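PDB 3AY8: glutathione S-transferase from Bombyx mori, which probably catalyses the transfer of glutathione, as expected of a cytosolic glutathione S-transferase, and assembles as a homodimer. Local coordinates for residues Ser139-Phe144 and Pro181-Trp186; Asp133-Leu138 and Val173-Ser178. All blocks are in the same frame, centred on the assembly; numbering follows the deposited sequence.

Contact 1. Residues Ser139-Phe144 and Pro181-Trp186; sequences SFLNQF and PNIQRW
Asn142 and Asn182 mark the point where helix 128-147 meets the first turn of helix 181-190, the short segment axes passing 8.1 Å apart at 66°. Both helices belong to the all-helical C-terminal domain of the glutathione transferase fold. The two asparagines make a reciprocal side-chain-to-backbone exchange. Asn142 holds CG anti to its own N (chi1 -176°), which carries the amide across to the start of the second helix. There Asn142 OD1 accepts from Asn182 N at 2.9 Å, the donor lying nearly in line with the C=O bond, though the N-H itself points well off the oxygen. A weak bond from Ile183 N reaches the same oxygen at 3.5 Å. One side-chain carbonyl thus meets two successive backbone N-H groups of the first turn. In return, Asn182 ND2 donates to Asn142 O at 3.0 Å. The donor is tilted from the plane of that carbonyl, while the acceptor stays close to the Asn182 amide plane. Asn182 ND2 also bonds to Glu146 OE1, one turn further along helix 128-147. The two side chains cross at about a right angle, yet their amide planes are only 17° apart. Beside this polar pair lies an apolar patch. Leu141, which also packs on Ile163 and Met167 of helix 158-173, crosses Ile183 roughly at right angles. The methyls Leu141 CD2 and Ile183 CD1 meet at 4.0 Å.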
ATOM      1  N   SER A 139      -1.657  -0.944  17.274  1.00 25.99           N
ATOM      2  CA  SER A 139      -2.877  -1.186  18.035  1.00 26.34           C
ATOM      3  C   SER A 139      -3.978  -1.793  17.166  1.00 25.87           C
ATOM      4  O   SER A 139      -4.692  -2.688  17.598  1.00 25.03           O
ATOM      5  CB  SER A 139      -3.360   0.108  18.705  1.00 26.41           C
ATOM      6  OG  SER A 139      -4.548  -0.150  19.425  1.00 27.95           O
ATOM      7  N   PHE A 140      -4.088  -1.296  15.936  1.00 26.72           N
ATOM      8  CA  PHE A 140      -5.010  -1.819  14.935  1.00 27.67           C
ATOM      9  C   PHE A 140      -4.671  -3.266  14.590  1.00 26.73           C
ATOM     10  O   PHE A 140      -5.556  -4.114  14.540  1.00 26.55           O
ATOM     11  CB  PHE A 140      -4.943  -0.967  13.674  1.00 28.93           C
ATOM     12  CG  PHE A 140      -6.125  -0.083  13.470  1.00 34.52           C
ATOM     13  CD1 PHE A 140      -7.084  -0.405  12.515  1.00 39.39           C
ATOM     14  CD2 PHE A 140      -6.281   1.082  14.219  1.00 40.09           C
ATOM     15  CE1 PHE A 140      -8.192   0.418  12.310  1.00 42.89           C
ATOM     16  CE2 PHE A 140      -7.385   1.914  14.026  1.00 41.99           C
ATOM     17  CZ  PHE A 140      -8.337   1.587  13.067  1.00 43.03           C
ATOM     18  N   LEU A 141      -3.385  -3.538  14.363  1.00 25.87           N
ATOM     19  CA  LEU A 141      -2.926  -4.903  14.094  1.00 25.76           C
ATOM     20  C   LEU A 141      -3.274  -5.807  15.278  1.00 25.77           C
ATOM     21  O   LEU A 141      -3.721  -6.926  15.096  1.00 25.22           O
ATOM     22  CB  LEU A 141      -1.413  -4.943  13.835  1.00 24.47           C
ATOM     23  CG  LEU A 141      -0.789  -6.337  13.621  1.00 25.29           C
ATOM     24  CD1 LEU A 141      -1.521  -7.169  12.503  1.00 21.22           C
ATOM     25  CD2 LEU A 141       0.723  -6.239  13.343  1.00 23.18           C
ATOM     26  N   ASN A 142      -3.045  -5.309  16.484  1.00 26.44           N
ATOM     27  CA  ASN A 142      -3.355  -6.063  17.688  1.00 27.93           C
ATOM     28  C   ASN A 142      -4.839  -6.464  17.743  1.00 27.97           C
ATOM     29  O   ASN A 142      -5.164  -7.564  18.182  1.00 28.39           O
ATOM     30  CB  ASN A 142      -2.950  -5.285  18.938  1.00 27.33           C
ATOM     31  CG  ASN A 142      -3.165  -6.094  20.216  1.00 28.74           C
ATOM     32  OD1 ASN A 142      -2.533  -7.126  20.431  1.00 28.76           O
ATOM     33  ND2 ASN A 142      -4.060  -5.625  21.059  1.00 26.83           N
ATOM     34  N   GLN A 143      -5.713  -5.577  17.269  1.00 28.93           N
ATOM     35  CA  GLN A 143      -7.156  -5.857  17.144  1.00 30.10           C
ATOM     36  C   GLN A 143      -7.496  -6.887  16.063  1.00 30.36           C
ATOM     37  O   GLN A 143      -8.318  -7.784  16.312  1.00 30.03           O
ATOM     38  CB  GLN A 143      -7.980  -4.573  16.940  1.00 30.28           C
ATOM     39  CG  GLN A 143      -8.058  -3.683  18.187  1.00 33.45           C
ATOM     40  CD  GLN A 143      -8.454  -4.462  19.447  1.00 37.26           C
ATOM     41  OE1 GLN A 143      -9.501  -5.106  19.494  1.00 39.69           O
ATOM     42  NE2 GLN A 143      -7.607  -4.410  20.459  1.00 38.57           N
ATOM     43  N   PHE A 144      -6.873  -6.784  14.883  1.00 30.24           N
ATOM     44  CA  PHE A 144      -7.047  -7.825  13.843  1.00 30.84           C
ATOM     45  C   PHE A 144      -6.849  -9.208  14.464  1.00 30.95           C
ATOM     46  O   PHE A 144      -7.623 -10.133  14.217  1.00 31.18           O
ATOM     47  CB  PHE A 144      -6.034  -7.687  12.684  1.00 31.05           C
ATOM     48  CG  PHE A 144      -6.089  -6.373  11.949  1.00 31.44           C
ATOM     49  CD1 PHE A 144      -7.241  -5.586  11.939  1.00 33.72           C
ATOM     50  CD2 PHE A 144      -4.989  -5.947  11.222  1.00 32.01           C
ATOM     51  CE1 PHE A 144      -7.266  -4.362  11.247  1.00 34.60           C
ATOM     52  CE2 PHE A 144      -5.008  -4.750  10.524  1.00 31.56           C
ATOM     53  CZ  PHE A 144      -6.138  -3.952  10.544  1.00 32.73           C
ATOM     54  N   PRO A 181      -0.704  -7.890  23.385  1.00 30.42           N
ATOM     55  CA  PRO A 181      -0.530  -9.326  23.612  1.00 30.45           C
ATOM     56  C   PRO A 181      -0.872 -10.196  22.395  1.00 29.84           C
ATOM     57  O   PRO A 181      -0.293 -11.271  22.241  1.00 29.48           O
ATOM     58  CB  PRO A 181      -1.480  -9.637  24.798  1.00 30.46           C
ATOM     59  CG  PRO A 181      -2.395  -8.460  24.911  1.00 31.65           C
ATOM     60  CD  PRO A 181      -1.633  -7.278  24.361  1.00 30.66           C
ATOM     61  N   ASN A 182      -1.794  -9.744  21.545  1.00 29.50           N
ATOM     62  CA  ASN A 182      -2.164 -10.521  20.340  1.00 29.49           C
ATOM     63  C   ASN A 182      -1.053 -10.590  19.288  1.00 28.71           C
ATOM     64  O   ASN A 182      -0.864 -11.628  18.660  1.00 28.59           O
ATOM     65  CB  ASN A 182      -3.484 -10.029  19.727  1.00 29.08           C
ATOM     66  CG  ASN A 182      -4.660 -10.135  20.705  1.00 30.72           C
ATOM     67  OD1 ASN A 182      -4.745 -11.077  21.495  1.00 31.02           O
ATOM     68  ND2 ASN A 182      -5.560  -9.169  20.648  1.00 30.14           N
ATOM     69  N   ILE A 183      -0.328  -9.484  19.112  1.00 28.60           N
ATOM     70  CA  ILE A 183       0.888  -9.467  18.283  1.00 28.57           C
ATOM     71  C   ILE A 183       1.962 -10.381  18.886  1.00 29.27           C
ATOM     72  O   ILE A 183       2.632 -11.124  18.162  1.00 28.99           O
ATOM     73  CB  ILE A 183       1.475  -8.028  18.078  1.00 28.16           C
ATOM     74  CG1 ILE A 183       0.420  -7.081  17.467  1.00 26.75           C
ATOM     75  CG2 ILE A 183       2.735  -8.083  17.171  1.00 27.83           C
ATOM     76  CD1 ILE A 183       0.893  -5.639  17.263  1.00 22.93           C
ATOM     77  N   GLN A 184       2.135 -10.317  20.206  1.00 30.08           N
ATOM     78  CA  GLN A 184       3.101 -11.195  20.896  1.00 30.83           C
ATOM     79  C   GLN A 184       2.819 -12.671  20.628  1.00 30.52           C
ATOM     80  O   GLN A 184       3.734 -13.436  20.347  1.00 30.52           O
ATOM     81  CB  GLN A 184       3.121 -10.927  22.408  1.00 31.28           C
ATOM     82  CG  GLN A 184       3.683  -9.562  22.777  1.00 32.32           C
ATOM     83  CD  GLN A 184       3.706  -9.325  24.268  1.00 34.59           C
ATOM     84  OE1 GLN A 184       2.673  -9.383  24.936  1.00 36.41           O
ATOM     85  NE2 GLN A 184       4.882  -9.033  24.795  1.00 34.55           N
ATOM     86  N   ARG A 185       1.546 -13.056  20.687  1.00 30.51           N
ATOM     87  CA  ARG A 185       1.128 -14.428  20.391  1.00 30.17           C
ATOM     88  C   ARG A 185       1.421 -14.786  18.924  1.00 29.91           C
ATOM     89  O   ARG A 185       1.993 -15.839  18.612  1.00 29.15           O
ATOM     90  CB  ARG A 185      -0.372 -14.583  20.657  1.00 30.43           C
ATOM     91  CG  ARG A 185      -0.942 -15.971  20.294  1.00 31.11           C
ATOM     92  CD  ARG A 185      -2.460 -15.942  20.106  1.00 32.44           C
ATOM     93  NE  ARG A 185      -2.849 -15.432  18.787  1.00 34.06           N
ATOM     94  CZ  ARG A 185      -3.694 -14.424  18.565  1.00 33.63           C
ATOM     95  NH1 ARG A 185      -4.269 -13.779  19.581  1.00 33.18           N
ATOM     96  NH2 ARG A 185      -3.976 -14.060  17.315  1.00 30.72           N
ATOM     97  N   TRP A 186       1.008 -13.901  18.027  1.00 29.24           N
ATOM     98  CA  TRP A 186       1.102 -14.152  16.596  1.00 28.78           C
ATOM     99  C   TRP A 186       2.557 -14.246  16.127  1.00 28.71           C
ATOM    100  O   TRP A 186       2.876 -15.073  15.275  1.00 28.75           O
ATOM    101  CB  TRP A 186       0.311 -13.072  15.848  1.00 28.53           C
ATOM    102  CG  TRP A 186       0.583 -12.924  14.386  1.00 27.68           C
ATOM    103  CD1 TRP A 186       0.014 -13.631  13.375  1.00 27.28           C
ATOM    104  CD2 TRP A 186       1.464 -11.971  13.769  1.00 27.23           C
ATOM    105  NE1 TRP A 186       0.488 -13.185  12.159  1.00 26.87           N
ATOM    106  CE2 TRP A 186       1.377 -12.165  12.373  1.00 26.99           C
ATOM    107  CE3 TRP A 186       2.314 -10.969  14.264  1.00 27.93           C
ATOM    108  CZ2 TRP A 186       2.116 -11.405  11.459  1.00 26.89           C
ATOM    109  CZ3 TRP A 186       3.045 -10.208  13.363  1.00 27.52           C
ATOM    110  CH2 TRP A 186       2.947 -10.435  11.969  1.00 27.90           C
TER

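Contact 2. Residues Asp133-Leu138 and Val173-Ser178; sequences DLNSTL and VGWDIS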
ATOM      1  N   ASP A 133       2.802   7.323  16.153  1.00 26.49           N
ATOM      2  CA  ASP A 133       2.153   7.017  14.877  1.00 26.59           C
ATOM      3  C   ASP A 133       2.215   5.513  14.608  1.00 26.47           C
ATOM      4  O   ASP A 133       1.193   4.895  14.312  1.00 26.50           O
ATOM      5  CB  ASP A 133       2.819   7.806  13.746  1.00 26.80           C
ATOM      6  CG  ASP A 133       1.916   7.968  12.521  1.00 28.62           C
ATOM      7  OD1 ASP A 133       0.688   7.716  12.611  1.00 29.13           O
ATOM      8  OD2 ASP A 133       2.455   8.333  11.455  1.00 29.21           O
ATOM      9  N   LEU A 134       3.405   4.927  14.750  1.00 25.55           N
ATOM     10  CA  LEU A 134       3.560   3.494  14.576  1.00 25.97           C
ATOM     11  C   LEU A 134       2.734   2.705  15.604  1.00 25.67           C
ATOM     12  O   LEU A 134       2.070   1.747  15.251  1.00 25.51           O
ATOM     13  CB  LEU A 134       5.038   3.064  14.632  1.00 25.33           C
ATOM     14  CG  LEU A 134       5.292   1.547  14.530  1.00 25.89           C
ATOM     15  CD1 LEU A 134       4.679   0.910  13.261  1.00 26.65           C
ATOM     16  CD2 LEU A 134       6.788   1.218  14.628  1.00 25.43           C
ATOM     17  N   ASN A 135       2.786   3.119  16.866  1.00 26.09           N
ATOM     18  CA  ASN A 135       2.028   2.445  17.923  1.00 26.15           C
ATOM     19  C   ASN A 135       0.516   2.437  17.684  1.00 26.38           C
ATOM     20  O   ASN A 135      -0.152   1.454  17.987  1.00 26.13           O
ATOM     21  CB  ASN A 135       2.406   3.012  19.305  1.00 25.98           C
ATOM     22  CG  ASN A 135       3.682   2.380  19.870  1.00 26.21           C
ATOM     23  OD1 ASN A 135       4.389   2.979  20.694  1.00 28.46           O
ATOM     24  ND2 ASN A 135       3.978   1.169  19.438  1.00 23.67           N
ATOM     25  N   SER A 136      -0.017   3.504  17.083  1.00 26.70           N
ATOM     26  CA  SER A 136      -1.423   3.529  16.693  1.00 27.41           C
ATOM     27  C   SER A 136      -1.753   2.459  15.627  1.00 27.60           C
ATOM     28  O   SER A 136      -2.826   1.816  15.663  1.00 27.62           O
ATOM     29  CB  SER A 136      -1.794   4.930  16.187  1.00 28.02           C
ATOM     30  OG  SER A 136      -3.035   4.890  15.503  1.00 32.58           O
ATOM     31  N   THR A 137      -0.827   2.267  14.688  1.00 26.64           N
ATOM     32  CA  THR A 137      -0.972   1.225  13.668  1.00 25.97           C
ATOM     33  C   THR A 137      -0.797  -0.160  14.280  1.00 25.81           C
ATOM     34  O   THR A 137      -1.544  -1.085  13.951  1.00 24.97           O
ATOM     35  CB  THR A 137      -0.023   1.477  12.477  1.00 26.05           C
ATOM     36  OG1 THR A 137      -0.540   2.591  11.743  1.00 25.90           O
ATOM     37  CG2 THR A 137       0.046   0.249  11.537  1.00 24.78           C
ATOM     38  N   LEU A 138       0.147  -0.294  15.219  1.00 25.58           N
ATOM     39  CA  LEU A 138       0.275  -1.571  15.943  1.00 25.39           C
ATOM     40  C   LEU A 138      -0.991  -1.947  16.708  1.00 25.51           C
ATOM     41  O   LEU A 138      -1.348  -3.124  16.804  1.00 24.77           O
ATOM     42  CB  LEU A 138       1.488  -1.563  16.887  1.00 24.86           C
ATOM     43  CG  LEU A 138       2.866  -1.416  16.215  1.00 24.66           C
ATOM     44  CD1 LEU A 138       3.983  -1.597  17.241  1.00 23.50           C
ATOM     45  CD2 LEU A 138       3.018  -2.399  15.038  1.00 21.74           C
ATOM     46  N   VAL A 173      14.902  -3.933  15.474  1.00 28.25           N
ATOM     47  CA  VAL A 173      15.379  -2.622  15.914  1.00 29.18           C
ATOM     48  C   VAL A 173      15.208  -2.518  17.437  1.00 30.40           C
ATOM     49  O   VAL A 173      16.041  -1.936  18.124  1.00 30.99           O
ATOM     50  CB  VAL A 173      14.637  -1.450  15.201  1.00 29.00           C
ATOM     51  CG1 VAL A 173      15.089  -0.097  15.752  1.00 29.79           C
ATOM     52  CG2 VAL A 173      14.891  -1.483  13.692  1.00 27.56           C
ATOM     53  N   GLY A 174      14.145  -3.124  17.957  1.00 30.88           N
ATOM     54  CA  GLY A 174      13.809  -3.012  19.368  1.00 32.07           C
ATOM     55  C   GLY A 174      12.558  -2.164  19.493  1.00 32.23           C
ATOM     56  O   GLY A 174      12.603  -0.932  19.369  1.00 33.45           O
ATOM     57  N   TRP A 175      11.431  -2.822  19.704  1.00 31.83           N
ATOM     58  CA  TRP A 175      10.179  -2.123  19.920  1.00 31.21           C
ATOM     59  C   TRP A 175       9.475  -2.819  21.071  1.00 31.49           C
ATOM     60  O   TRP A 175       9.497  -4.049  21.161  1.00 32.08           O
ATOM     61  CB  TRP A 175       9.307  -2.132  18.665  1.00 29.91           C
ATOM     62  CG  TRP A 175       8.369  -0.968  18.620  1.00 28.62           C
ATOM     63  CD1 TRP A 175       7.055  -0.960  18.979  1.00 27.75           C
ATOM     64  CD2 TRP A 175       8.683   0.373  18.210  1.00 26.44           C
ATOM     65  NE1 TRP A 175       6.525   0.302  18.811  1.00 26.95           N
ATOM     66  CE2 TRP A 175       7.503   1.139  18.342  1.00 26.87           C
ATOM     67  CE3 TRP A 175       9.846   0.997  17.736  1.00 25.04           C
ATOM     68  CZ2 TRP A 175       7.449   2.507  18.015  1.00 25.40           C
ATOM     69  CZ3 TRP A 175       9.800   2.355  17.417  1.00 25.24           C
ATOM     70  CH2 TRP A 175       8.605   3.095  17.555  1.00 23.99           C
ATOM     71  N   ASP A 176       8.883  -2.017  21.947  1.00 31.35           N
ATOM     72  CA  ASP A 176       8.106  -2.498  23.089  1.00 31.88           C
ATOM     73  C   ASP A 176       6.668  -2.728  22.613  1.00 31.07           C
ATOM     74  O   ASP A 176       5.936  -1.779  22.353  1.00 31.66           O
ATOM     75  CB  ASP A 176       8.189  -1.451  24.234  1.00 32.23           C
ATOM     76  CG  ASP A 176       7.226  -1.735  25.402  1.00 35.08           C
ATOM     77  OD1 ASP A 176       6.713  -2.871  25.524  1.00 35.17           O
ATOM     78  OD2 ASP A 176       6.985  -0.783  26.207  1.00 37.09           O
ATOM     79  N   ILE A 177       6.287  -3.997  22.486  1.00 30.34           N
ATOM     80  CA  ILE A 177       4.921  -4.387  22.120  1.00 29.57           C
ATOM     81  C   ILE A 177       4.166  -5.051  23.304  1.00 29.92           C
ATOM     82  O   ILE A 177       3.179  -5.759  23.106  1.00 28.81           O
ATOM     83  CB  ILE A 177       4.889  -5.307  20.844  1.00 29.38           C
ATOM     84  CG1 ILE A 177       5.655  -6.618  21.078  1.00 29.10           C
ATOM     85  CG2 ILE A 177       5.420  -4.557  19.596  1.00 28.65           C
ATOM     86  CD1 ILE A 177       5.323  -7.707  20.077  1.00 28.88           C
ATOM     87  N   SER A 178       4.628  -4.803  24.536  1.00 30.10           N
ATOM     88  CA  SER A 178       3.964  -5.344  25.738  1.00 30.39           C
ATOM     89  C   SER A 178       2.485  -4.948  25.793  1.00 30.37           C
ATOM     90  O   SER A 178       1.660  -5.692  26.325  1.00 31.07           O
ATOM     91  CB  SER A 178       4.685  -4.900  27.017  1.00 30.93           C
ATOM     92  OG  SER A 178       4.639  -3.487  27.170  1.00 30.07           O
TER
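Leu134 lays its CD2 methyl over one face of the Trp175 indole. The methyl is 3.8 Å from the centroid of the six-membered ring and 15° off the ring normal, a CH-pi contact. The two side chains run past each other in opposite senses. Ile170 of helix 158-173 packs against both. One residue on, Asn135 brings its side-chain amide to the edge of the same indole, near NE1. The amide and ring planes are turned 62° from each other, and Phe180 also touches this asparagine. Lys110 of helix 90-120 binds Asp133 and Thr137, which places that helix beside this one.

In the C-terminal helical domain of the glutathione transferase fold, the link between helices 158-173 and 181-190 packs against helix 128-147. Gly174 leaves helical geometry with a positive phi of 110°, just before the chain delivers Trp175. The tryptophan reaches across with CG anti to its backbone N, and Ile114 and Ile126 also touch its side chain.

Leu138 ends the segment. Its CD1 methyl comes obliquely to the pyrrole part of the indole, 3.6 Å from Trp175 CD1. The same methyl meets Ile177 CG2 at 4.0 Å, so it sits against two residues of the link. Asp176, between Trp175 and Ile177, starts an Asx turn that reaches Ser178. Asp176 OD1 accepts from Ser178 N at 3.0 Å, on its anti side and tilted out of the carboxylate plane, and uses its syn lone pair for Ser178 OG at 2.7 Å.

How the contacts relate
Followed from the N terminus, helix 128-147 supplies the first segments of both contacts, 133-138 and then 139-144. The chain next passes through helix 158-173. Residues 173-178 return to 133-138 and close contact 2. Residues 181-186 then return to 139-144 and close contact 1. The segments alternate, so the two closures cross rather than nest. Contact 2 ties the link after helix 158-173 to helix 128-147, while contact 1 fixes the start of helix 181-190 on the same helix. Their centres are 11 Å apart. They meet where Ile183 CD1 packs 3.4 Å from Leu138 O, and where Ile177 CD1 touches Ile183 and Gln184.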